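Local coordinates for Rio2 kinase (Chaetomium thermophilum, PDB 4GYI), which acts as an atypical RIO-type kinase that binds ADP and magnesium and has an ATPase-dependent role in maturation of the pre-40S ribosomal subunit, at residues Gln121-Ile126 / Ile188-Val193; Gly174-Glu179 / Ile215-Arg220; Leu196-Val201 / Phe234-Arg239. All blocks are in the same frame, centred on the assembly; numbering follows the deposited sequence.

In the fold
All three contacts belong to the RIO kinase domain, and contacts 1 and 3 both touch ADP. Contact 1 pairs neighbouring strands 121-127 and 187-191 of the five-stranded N-lobe sheet; contact 3 joins strands 196-197 and 236-242 of a small C-lobe sheet, its centre about 16 Å away. Between the two sheets the chain passes through the hinge, where V193 packs on L237 and the nucleotide is held. Contact 2, centred about 19 Å from contact 1 and 14 Å from contact 3, has segments that alternate along the chain with those of both others. Its packing of the loop 174-179 on helix 207-223 makes a second connection between the lobes besides the hinge.

Contact 1. Residues Gln121-Ile126 / Ile188-Val193; sequences QKVLKI and IVMSLV. With ADP (adenosine-5'-diphosphate), chain B.
V123 and M190 form a hydrogen-bonded antiparallel pair in the N-lobe sheet of the kinase fold, at the edge of the hinge. V123 N donates a hydrogen bond to M190 O at 2.7 Å, and M190 N returns one to V123 O; K125 and I188 repeat the exchange. V123, K125, I188 and M190 turn their side chains to the nucleotide face, while L124 and V189 meet on the other. K125 leaves with CG anti to the backbone N (chi1 -179°) and stays extended, which carries NZ to ADP O2A at 2.7 Å; a weak bond to O3B, a salt bridge to E163 and a bond to the phosphorylated residue at position 258 add to its grip. Cutting this lysine back to an alanine is likely to leave E163 without its charged mate and the ADP phosphates less firmly placed. Hinge backbone reads the adenine: N6 donates to S191 O at 2.9 Å, and V193 N donates to N1 at 2.9 Å. The M190 side-chain sulfur, SD, accepts a weak bond from N6. S191 OG is itself bonded to E179 N. Beyond the V123-M190 pair a water joins the two segments, donating to Q121 O at 2.6 Å and accepting from L192 N.

Contact 2. Residues Gly174-Glu179 / Ile215-Arg220; sequences GFPVPE and IALILR
The guanidinium of R220 lies flat on the ring of F175, a cation-pi stack in which R220 CZ stands 4.0 Å from the ring centroid, almost on the ring normal, with the planes only 9° apart. The arginine gets there by full extension. Its CG is anti to the backbone N (chi1 -175°) and the chain runs straight on to NE, so that the two side chains overlap antiparallel, each running toward the other's backbone. The aliphatic part shares in the contact: R220 CG is 3.7 Å from F175 CE1, and the methylenes cover the outer end of the ring before the guanidinium reaches its middle. F175 in turn has CG beside its backbone N (chi1 -77°), which swings the ring out to the helix, where the carbonyl oxygen of R220 lies at its edge, in the ring plane.

At the guanidinium's own edge, R220 NH1 makes a weak hydrogen bond to G174 O, 3.4 Å long but fairly straight. G174 closes the preceding helix in a Schellman motif; at its positive phi a side chain would collide with the carbonyl oxygen of the residue before it. Beside the stack, P176, the centre of an inverse gamma turn, sets CD against L217 CD2 at 4.0 Å, and CG of the same proline ring meets that methyl at nearly the same distance.

The loop 174-179 links helix 149-172 to strand 180-184 and corresponds to the segment between helix C and strand 4 of protein kinases, which likewise leans on helix E of the C-lobe, here helix 207-223. L170 of helix 149-172 packs on F175, H224 meets its ring edge-to-face just beyond helix 207-223, and helix 270-289 packs on the far side of that helix, F274 touching I218.

Contact 3. Residues Leu196-Val201 / Phe234-Arg239; sequences LPMRQV and FNILIR. With MG (magnesium ion), chain C; ADP (adenosine-5'-diphosphate), chain B.
M198 runs alongside I236 and crosses I238 at a slant, the two isoleucines standing as neighbouring bumps on one face of strand 236-242. Its CB rests 3.8 Å from I238 CG1. The chain then runs out with CG anti to the backbone N (chi1 -176°) and bends at its end, which brings the terminal methyl CE to 3.6 Å from I236 CD1. The backbones hold this fit in register: M198 N bonds I236 O at 2.7 Å, and I238 N bonds L196 O at 2.8 Å, on the two sides of a non-hydrogen-bonded pair of P197 and L237.

L237 points to the other side of the strand and forks between protein and nucleotide. One methyl, CD2, lies against P197, 3.6 Å from its backbone N, and the other, CD1, presses on the adenine, 3.8 Å from C2 of ADP. The proline ring fills the place beside that leucine and reaches the ribose, with CG 3.4 Å from O2' of ADP. Just before the strand the turn is polar: F234 O accepts a hydrogen bond from O3' of ADP, and N235 OD1 binds the magnesium ion at 2.1 Å. O2B and O1A of ADP and two waters are further ligands, and the phosphorylated residue at position 258 belongs to the same site. N235 ND2 is bonded to D230 O, which helps fix the amide's rotation.

P197 and L237, on strands 196-197 and 236-242, thus supply the C-lobe floor under adenine and ribose, and 250-256 is the third strand of their sheet. On the side away from the nucleotide, I236 and I238, with M198 laid on them, meet L210 and L214 of helix 207-223, while F284 and I281 of helix 270-289 close over M198 and I236, and strand 250-256 flanks the isoleucines.

Contact 1. Residues Gln121-Ile126 / Ile188-Val193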
loop_
_atom_site.group_PDB
_atom_site.type_symbol
_atom_site.label_atom_id
_atom_site.label_comp_id
_atom_site.label_asym_id
_atom_site.label_seq_id
_atom_site.Cartn_x
_atom_site.Cartn_y
_atom_site.Cartn_z
ATOM N N GLN A 121 -9.228 16.487 2.640
ATOM C CA GLN A 121 -9.076 15.304 1.788
ATOM C C GLN A 121 -7.767 14.576 2.052
ATOM O O GLN A 121 -6.712 15.194 2.214
ATOM C CB GLN A 121 -9.196 15.658 0.303
ATOM C CG GLN A 121 -10.500 16.370 -0.050
ATOM C CD GLN A 121 -10.558 16.784 -1.506
ATOM O OE1 GLN A 121 -9.648 16.500 -2.289
ATOM N NE2 GLN A 121 -11.634 17.448 -1.880
ATOM N N LYS A 122 -7.850 13.254 2.106
ATOM C CA LYS A 122 -6.683 12.403 2.282
ATOM C C LYS A 122 -6.799 11.211 1.336
ATOM O O LYS A 122 -7.852 10.997 0.727
ATOM C CB LYS A 122 -6.620 11.895 3.724
ATOM C CG LYS A 122 -6.792 12.979 4.769
ATOM C CD LYS A 122 -7.340 12.388 6.044
ATOM C CE LYS A 122 -7.714 13.470 7.028
ATOM N NZ LYS A 122 -6.530 14.097 7.689
ATOM N N VAL A 123 -5.723 10.430 1.219
ATOM C CA VAL A 123 -5.737 9.249 0.363
ATOM C C VAL A 123 -5.875 7.975 1.173
ATOM O O VAL A 123 -5.234 7.815 2.205
ATOM C CB VAL A 123 -4.451 9.173 -0.500
ATOM C CG1 VAL A 123 -4.213 7.764 -1.038
ATOM C CG2 VAL A 123 -4.530 10.171 -1.636
ATOM N N LEU A 124 -6.747 7.083 0.717
ATOM C CA LEU A 124 -6.829 5.753 1.283
ATOM C C LEU A 124 -6.232 4.776 0.271
ATOM O O LEU A 124 -6.688 4.696 -0.868
ATOM C CB LEU A 124 -8.282 5.381 1.569
ATOM C CG LEU A 124 -8.504 3.932 2.018
ATOM C CD1 LEU A 124 -7.950 3.717 3.418
ATOM C CD2 LEU A 124 -9.970 3.574 1.973
ATOM N N LYS A 125 -5.193 4.059 0.665
ATOM C CA LYS A 125 -4.601 3.073 -0.239
ATOM C C LYS A 125 -4.997 1.688 0.246
ATOM O O LYS A 125 -4.878 1.393 1.430
ATOM C CB LYS A 125 -3.077 3.198 -0.281
ATOM C CG LYS A 125 -2.374 2.195 -1.244
ATOM C CD LYS A 125 -0.878 2.473 -1.279
ATOM C CE LYS A 125 -0.105 1.467 -2.156
ATOM N NZ LYS A 125 1.290 1.952 -2.418
ATOM N N ILE A 126 -5.495 0.861 -0.668
ATOM C CA ILE A 126 -5.916 -0.492 -0.338
ATOM C C ILE A 126 -5.045 -1.480 -1.098
ATOM O O ILE A 126 -5.043 -1.477 -2.314
ATOM C CB ILE A 126 -7.390 -0.716 -0.747
ATOM C CG1 ILE A 126 -8.284 0.342 -0.060
ATOM C CG2 ILE A 126 -7.840 -2.134 -0.374
ATOM C CD1 ILE A 126 -9.773 0.248 -0.439
ATOM N N ILE A 188 -4.001 1.954 4.091
ATOM C CA ILE A 188 -3.299 3.063 4.704
ATOM C C ILE A 188 -4.046 4.323 4.373
ATOM O O ILE A 188 -4.508 4.472 3.246
ATOM C CB ILE A 188 -1.875 3.223 4.157
ATOM C CG1 ILE A 188 -1.011 2.022 4.549
ATOM C CG2 ILE A 188 -1.237 4.525 4.684
ATOM C CD1 ILE A 188 0.413 2.118 4.030
ATOM N N VAL A 189 -4.177 5.213 5.354
ATOM C CA VAL A 189 -4.689 6.544 5.098
ATOM C C VAL A 189 -3.494 7.466 5.152
ATOM O O VAL A 189 -2.731 7.418 6.100
ATOM C CB VAL A 189 -5.740 6.986 6.144
ATOM C CG1 VAL A 189 -6.130 8.439 5.917
ATOM C CG2 VAL A 189 -6.972 6.108 6.067
ATOM N N MET A 190 -3.299 8.284 4.123
ATOM C CA MET A 190 -2.153 9.171 4.112
ATOM C C MET A 190 -2.562 10.520 3.515
ATOM O O MET A 190 -3.618 10.627 2.888
ATOM C CB MET A 190 -1.035 8.548 3.272
ATOM C CG MET A 190 -1.334 8.580 1.778
ATOM S SD MET A 190 -0.140 7.698 0.762
ATOM C CE MET A 190 -0.724 6.022 0.889
ATOM N N SER A 191 -1.731 11.541 3.695
ATOM C CA SER A 191 -2.067 12.858 3.164
ATOM C C SER A 191 -2.154 12.793 1.644
ATOM O O SER A 191 -1.544 11.930 1.010
ATOM C CB SER A 191 -1.046 13.918 3.592
ATOM O OG SER A 191 0.183 13.742 2.919
ATOM N N LEU A 192 -2.963 13.673 1.080
ATOM C CA LEU A 192 -3.062 13.827 -0.364
ATOM C C LEU A 192 -2.008 14.836 -0.787
ATOM O O LEU A 192 -2.042 15.968 -0.360
ATOM C CB LEU A 192 -4.449 14.347 -0.724
ATOM C CG LEU A 192 -4.689 14.801 -2.164
ATOM C CD1 LEU A 192 -4.587 13.621 -3.111
ATOM C CD2 LEU A 192 -6.061 15.459 -2.240
ATOM N N VAL A 193 -1.060 14.422 -1.611
ATOM C CA VAL A 193 0.018 15.311 -2.025
ATOM C C VAL A 193 -0.437 16.104 -3.236
ATOM O O VAL A 193 -0.993 15.539 -4.169
ATOM C CB VAL A 193 1.281 14.491 -2.407
ATOM C CG1 VAL A 193 2.416 15.403 -2.799
ATOM C CG2 VAL A 193 1.701 13.606 -1.255
HETATM P PB ADP B . 0.441 1.297 -6.502
HETATM O O1B ADP B . -0.831 0.598 -6.915
HETATM O O2B ADP B . 1.440 1.654 -7.576
HETATM O O3B ADP B . 1.045 0.452 -5.293
HETATM P PA ADP B . 0.904 3.952 -5.462
HETATM O O1A ADP B . 2.077 3.920 -6.404
HETATM O O2A ADP B . 1.185 4.145 -3.978
HETATM O O3A ADP B . -0.001 2.636 -5.687
HETATM O "O5'" ADP B . -0.115 5.053 -6.014
HETATM C "C5'" ADP B . -0.618 4.941 -7.353
HETATM C "C4'" ADP B . -0.953 6.330 -7.893
HETATM O "O4'" ADP B . -1.868 7.005 -7.011
HETATM C "C3'" ADP B . 0.244 7.273 -8.002
HETATM O "O3'" ADP B . 0.969 7.144 -9.230
HETATM C "C2'" ADP B . -0.384 8.644 -7.864
HETATM O "O2'" ADP B . -1.041 9.012 -9.083
HETATM C "C1'" ADP B . -1.518 8.390 -6.903
HETATM N N9 ADP B . -1.159 8.605 -5.488
HETATM C C8 ADP B . -0.859 7.638 -4.600
HETATM N N7 ADP B . -0.626 8.156 -3.365
HETATM C C5 ADP B . -0.802 9.488 -3.480
HETATM C C6 ADP B . -0.730 10.645 -2.570
HETATM N N6 ADP B . -0.418 10.465 -1.270
HETATM N N1 ADP B . -0.988 11.866 -3.081
HETATM C C2 ADP B . -1.316 12.059 -4.378
HETATM N N3 ADP B . -1.406 11.055 -5.260
HETATM C C4 ADP B . -1.157 9.777 -4.874
HETATM O O HOH W 1 -4.235 15.479 2.974
#

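Contact 2. Residues Gly174-Glu179 / Ile215-Arg220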
loop_
_atom_site.group_PDB
_atom_site.type_symbol
_atom_site.label_atom_id
_atom_site.label_comp_id
_atom_site.label_asym_id
_atom_site.label_seq_id
_atom_site.Cartn_x
_atom_site.Cartn_y
_atom_site.Cartn_z
ATOM N N GLY A 174 12.706 13.499 7.484
ATOM C CA GLY A 174 12.704 14.650 6.599
ATOM C C GLY A 174 12.680 14.343 5.103
ATOM O O GLY A 174 12.909 15.237 4.287
ATOM N N PHE A 175 12.411 13.094 4.731
ATOM C CA PHE A 175 12.261 12.732 3.312
ATOM C C PHE A 175 10.948 13.268 2.731
ATOM O O PHE A 175 9.951 13.384 3.450
ATOM C CB PHE A 175 12.271 11.228 3.129
ATOM C CG PHE A 175 13.625 10.614 3.219
ATOM C CD1 PHE A 175 14.341 10.315 2.074
ATOM C CD2 PHE A 175 14.175 10.300 4.453
ATOM C CE1 PHE A 175 15.588 9.729 2.150
ATOM C CE2 PHE A 175 15.423 9.714 4.538
ATOM C CZ PHE A 175 16.131 9.429 3.386
ATOM N N PRO A 176 10.942 13.598 1.426
ATOM C CA PRO A 176 9.701 14.089 0.806
ATOM C C PRO A 176 8.763 12.912 0.458
ATOM O O PRO A 176 8.836 12.341 -0.617
ATOM C CB PRO A 176 10.200 14.802 -0.445
ATOM C CG PRO A 176 11.480 14.046 -0.818
ATOM C CD PRO A 176 12.086 13.591 0.492
ATOM N N VAL A 177 7.904 12.543 1.399
ATOM C CA VAL A 177 6.998 11.431 1.216
ATOM C C VAL A 177 5.684 11.924 1.791
ATOM O O VAL A 177 5.662 12.938 2.480
ATOM C CB VAL A 177 7.483 10.187 1.984
ATOM C CG1 VAL A 177 8.866 9.730 1.472
ATOM C CG2 VAL A 177 7.506 10.459 3.501
ATOM N N PRO A 178 4.577 11.232 1.499
ATOM C CA PRO A 178 3.315 11.702 2.077
ATOM C C PRO A 178 3.343 11.555 3.590
ATOM O O PRO A 178 4.066 10.708 4.098
ATOM C CB PRO A 178 2.273 10.738 1.484
ATOM C CG PRO A 178 2.920 10.176 0.265
ATOM C CD PRO A 178 4.380 10.085 0.600
ATOM N N GLU A 179 2.576 12.361 4.316
ATOM C CA GLU A 179 2.452 12.118 5.755
ATOM C C GLU A 179 1.578 10.898 6.029
ATOM O O GLU A 179 0.421 10.850 5.612
ATOM C CB GLU A 179 1.876 13.325 6.490
ATOM C CG GLU A 179 1.510 13.007 7.930
ATOM C CD GLU A 179 0.961 14.206 8.679
ATOM O OE1 GLU A 179 1.206 15.347 8.236
ATOM O OE2 GLU A 179 0.290 14.006 9.713
ATOM N N ILE A 215 18.560 11.514 -8.379
ATOM C CA ILE A 215 19.763 10.755 -8.055
ATOM C C ILE A 215 20.163 10.999 -6.611
ATOM O O ILE A 215 20.471 10.057 -5.880
ATOM C CB ILE A 215 20.943 11.126 -8.977
ATOM C CG1 ILE A 215 20.649 10.682 -10.411
ATOM C CG2 ILE A 215 22.234 10.501 -8.476
ATOM C CD1 ILE A 215 20.286 9.197 -10.554
ATOM N N ALA A 216 20.151 12.261 -6.187
ATOM C CA ALA A 216 20.410 12.561 -4.778
ATOM C C ALA A 216 19.431 11.796 -3.857
ATOM O O ALA A 216 19.829 11.276 -2.814
ATOM C CB ALA A 216 20.374 14.092 -4.503
ATOM N N LEU A 217 18.164 11.697 -4.254
ATOM C CA LEU A 217 17.209 10.913 -3.468
ATOM C C LEU A 217 17.604 9.438 -3.325
ATOM O O LEU A 217 17.508 8.876 -2.238
ATOM C CB LEU A 217 15.787 11.006 -4.034
ATOM C CG LEU A 217 14.972 12.209 -3.585
ATOM C CD1 LEU A 217 13.593 12.158 -4.208
ATOM C CD2 LEU A 217 14.890 12.253 -2.072
ATOM N N ILE A 218 18.015 8.809 -4.418
ATOM C CA ILE A 218 18.402 7.396 -4.354
ATOM C C ILE A 218 19.611 7.227 -3.452
ATOM O O ILE A 218 19.660 6.304 -2.642
ATOM C CB ILE A 218 18.742 6.843 -5.721
ATOM C CG1 ILE A 218 17.480 6.767 -6.573
ATOM C CG2 ILE A 218 19.415 5.457 -5.589
ATOM C CD1 ILE A 218 17.771 6.620 -8.059
ATOM N N LEU A 219 20.568 8.145 -3.580
ATOM C CA LEU A 219 21.745 8.132 -2.735
ATOM C C LEU A 219 21.390 8.469 -1.286
ATOM O O LEU A 219 21.918 7.858 -0.365
ATOM C CB LEU A 219 22.824 9.071 -3.275
ATOM C CG LEU A 219 23.381 8.675 -4.650
ATOM C CD1 LEU A 219 24.472 9.650 -5.110
ATOM C CD2 LEU A 219 23.922 7.245 -4.654
ATOM N N ARG A 220 20.482 9.417 -1.074
ATOM C CA ARG A 220 20.074 9.725 0.298
ATOM C C ARG A 220 19.395 8.524 0.947
ATOM O O ARG A 220 19.686 8.193 2.101
ATOM C CB ARG A 220 19.169 10.960 0.377
ATOM C CG ARG A 220 18.844 11.350 1.815
ATOM C CD ARG A 220 18.042 12.650 1.927
ATOM N NE ARG A 220 17.724 12.917 3.331
ATOM C CZ ARG A 220 16.678 13.620 3.767
ATOM N NH1 ARG A 220 15.807 14.171 2.917
ATOM N NH2 ARG A 220 16.506 13.775 5.074
#

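Contact 3. Residues Leu196-Val201 / Phe234-Arg239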
loop_
_atom_site.group_PDB
_atom_site.type_symbol
_atom_site.label_atom_id
_atom_site.label_comp_id
_atom_site.label_asym_id
_atom_site.label_seq_id
_atom_site.Cartn_x
_atom_site.Cartn_y
_atom_site.Cartn_z
ATOM N N LEU A 196 1.532 15.472 -9.183
ATOM C CA LEU A 196 1.111 14.451 -10.124
ATOM C C LEU A 196 2.324 13.606 -10.522
ATOM O O LEU A 196 3.459 14.085 -10.459
ATOM C CB LEU A 196 0.528 15.138 -11.352
ATOM C CG LEU A 196 -0.496 16.223 -11.016
ATOM C CD1 LEU A 196 -1.009 16.888 -12.294
ATOM C CD2 LEU A 196 -1.642 15.643 -10.217
ATOM N N PRO A 197 2.092 12.351 -10.930
ATOM C CA PRO A 197 3.195 11.465 -11.319
ATOM C C PRO A 197 4.091 12.130 -12.370
ATOM O O PRO A 197 3.586 12.802 -13.261
ATOM C CB PRO A 197 2.478 10.268 -11.957
ATOM C CG PRO A 197 1.115 10.265 -11.370
ATOM C CD PRO A 197 0.773 11.697 -11.046
ATOM N N MET A 198 5.399 11.952 -12.245
ATOM C CA MET A 198 6.360 12.482 -13.217
ATOM C C MET A 198 6.068 12.017 -14.659
ATOM O O MET A 198 6.333 12.733 -15.618
ATOM C CB MET A 198 7.788 12.092 -12.801
ATOM C CG MET A 198 8.877 12.671 -13.685
ATOM S SD MET A 198 10.509 12.359 -12.961
ATOM C CE MET A 198 10.502 10.560 -12.813
ATOM N N ARG A 199 5.508 10.819 -14.796
ATOM C CA ARG A 199 5.150 10.272 -16.100
ATOM C C ARG A 199 4.392 11.286 -16.958
ATOM O O ARG A 199 4.591 11.352 -18.168
ATOM C CB ARG A 199 4.285 9.015 -15.913
ATOM C CG ARG A 199 3.872 8.327 -17.208
ATOM C CD ARG A 199 2.359 8.137 -17.297
ATOM N NE ARG A 199 1.652 9.353 -17.708
ATOM C CZ ARG A 199 1.431 9.699 -18.975
ATOM N NH1 ARG A 199 1.863 8.925 -19.963
ATOM N NH2 ARG A 199 0.783 10.822 -19.259
ATOM N N GLN A 200 3.545 12.095 -16.327
ATOM C CA GLN A 200 2.690 13.003 -17.085
ATOM C C GLN A 200 3.128 14.460 -17.045
ATOM O O GLN A 200 2.405 15.339 -17.529
ATOM C CB GLN A 200 1.225 12.866 -16.650
ATOM C CG GLN A 200 1.005 12.977 -15.172
ATOM C CD GLN A 200 -0.455 12.765 -14.777
ATOM O OE1 GLN A 200 -0.860 11.663 -14.394
ATOM N NE2 GLN A 200 -1.246 13.830 -14.857
ATOM N N VAL A 201 4.307 14.714 -16.478
ATOM C CA VAL A 201 4.824 16.081 -16.404
ATOM C C VAL A 201 4.896 16.652 -17.816
ATOM O O VAL A 201 5.441 16.017 -18.725
ATOM C CB VAL A 201 6.193 16.163 -15.665
ATOM C CG1 VAL A 201 7.317 15.574 -16.514
ATOM C CG2 VAL A 201 6.499 17.602 -15.260
ATOM N N PHE A 234 6.200 6.508 -12.158
ATOM C CA PHE A 234 4.881 6.314 -11.555
ATOM C C PHE A 234 4.900 6.508 -10.050
ATOM O O PHE A 234 3.863 6.778 -9.457
ATOM C CB PHE A 234 4.334 4.918 -11.859
ATOM C CG PHE A 234 4.217 4.626 -13.324
ATOM C CD1 PHE A 234 3.123 5.074 -14.042
ATOM C CD2 PHE A 234 5.218 3.918 -13.987
ATOM C CE1 PHE A 234 3.010 4.813 -15.406
ATOM C CE2 PHE A 234 5.122 3.657 -15.345
ATOM C CZ PHE A 234 4.012 4.108 -16.061
ATOM N N ASN A 235 6.071 6.361 -9.434
ATOM C CA ASN A 235 6.184 6.483 -7.983
ATOM C C ASN A 235 6.891 7.745 -7.554
ATOM O O ASN A 235 7.249 7.914 -6.387
ATOM C CB ASN A 235 6.869 5.242 -7.400
ATOM C CG ASN A 235 6.037 4.011 -7.619
ATOM O OD1 ASN A 235 4.820 4.125 -7.710
ATOM N ND2 ASN A 235 6.669 2.848 -7.761
ATOM N N ILE A 236 7.120 8.609 -8.531
ATOM C CA ILE A 236 7.674 9.927 -8.280
ATOM C C ILE A 236 6.630 10.952 -8.689
ATOM O O ILE A 236 6.184 10.994 -9.841
ATOM C CB ILE A 236 8.975 10.165 -9.078
ATOM C CG1 ILE A 236 10.056 9.194 -8.600
ATOM C CG2 ILE A 236 9.450 11.612 -8.912
ATOM C CD1 ILE A 236 11.109 8.875 -9.645
ATOM N N LEU A 237 6.228 11.759 -7.722
ATOM C CA LEU A 237 5.267 12.813 -7.949
ATOM C C LEU A 237 6.068 14.098 -8.024
ATOM O O LEU A 237 7.071 14.241 -7.342
ATOM C CB LEU A 237 4.250 12.875 -6.792
ATOM C CG LEU A 237 3.442 11.601 -6.458
ATOM C CD1 LEU A 237 2.246 11.905 -5.559
ATOM C CD2 LEU A 237 2.963 10.894 -7.705
ATOM N N ILE A 238 5.622 15.024 -8.863
ATOM C CA ILE A 238 6.306 16.285 -9.036
ATOM C C ILE A 238 5.408 17.404 -8.554
ATOM O O ILE A 238 4.335 17.612 -9.112
ATOM C CB ILE A 238 6.637 16.537 -10.515
ATOM C CG1 ILE A 238 7.528 15.419 -11.071
ATOM C CG2 ILE A 238 7.343 17.879 -10.669
ATOM C CD1 ILE A 238 8.817 15.265 -10.315
ATOM N N ARG A 239 5.817 18.099 -7.495
ATOM C CA ARG A 239 5.093 19.299 -7.088
ATOM C C ARG A 239 5.628 20.453 -7.918
ATOM O O ARG A 239 6.840 20.641 -8.005
ATOM C CB ARG A 239 5.286 19.605 -5.600
ATOM C CG ARG A 239 4.080 20.305 -4.981
ATOM C CD ARG A 239 4.391 21.048 -3.686
ATOM N NE ARG A 239 5.272 20.315 -2.779
ATOM C CZ ARG A 239 4.856 19.492 -1.817
ATOM N NH1 ARG A 239 3.560 19.280 -1.630
ATOM N NH2 ARG A 239 5.738 18.875 -1.043
HETATM MG MG MG C . 3.261 2.704 -7.509
HETATM P PB ADP B . 0.441 1.297 -6.502
HETATM O O1B ADP B . -0.831 0.598 -6.915
HETATM O O2B ADP B . 1.440 1.654 -7.576
HETATM O O3B ADP B . 1.045 0.452 -5.293
HETATM P PA ADP B . 0.904 3.952 -5.462
HETATM O O1A ADP B . 2.077 3.920 -6.404
HETATM O O2A ADP B . 1.185 4.145 -3.978
HETATM O O3A ADP B . -0.001 2.636 -5.687
HETATM O "O5'" ADP B . -0.115 5.053 -6.014
HETATM C "C5'" ADP B . -0.618 4.941 -7.353
HETATM C "C4'" ADP B . -0.953 6.330 -7.893
HETATM O "O4'" ADP B . -1.868 7.005 -7.011
HETATM C "C3'" ADP B . 0.244 7.273 -8.002
HETATM O "O3'" ADP B . 0.969 7.144 -9.230
HETATM C "C2'" ADP B . -0.384 8.644 -7.864
HETATM O "O2'" ADP B . -1.041 9.012 -9.083
HETATM C "C1'" ADP B . -1.518 8.390 -6.903
HETATM N N9 ADP B . -1.159 8.605 -5.488
HETATM C C8 ADP B . -0.859 7.638 -4.600
HETATM N N7 ADP B . -0.626 8.156 -3.365
HETATM C C5 ADP B . -0.802 9.488 -3.480
HETATM C C6 ADP B . -0.730 10.645 -2.570
HETATM N N6 ADP B . -0.418 10.465 -1.270
HETATM N N1 ADP B . -0.988 11.866 -3.081
HETATM C C2 ADP B . -1.316 12.059 -4.378
HETATM N N3 ADP B . -1.406 11.055 -5.260
HETATM C C4 ADP B . -1.157 9.777 -4.874
HETATM O O HOH W 2 2.506 3.748 -9.148
HETATM O O HOH W 3 3.998 1.340 -8.942
#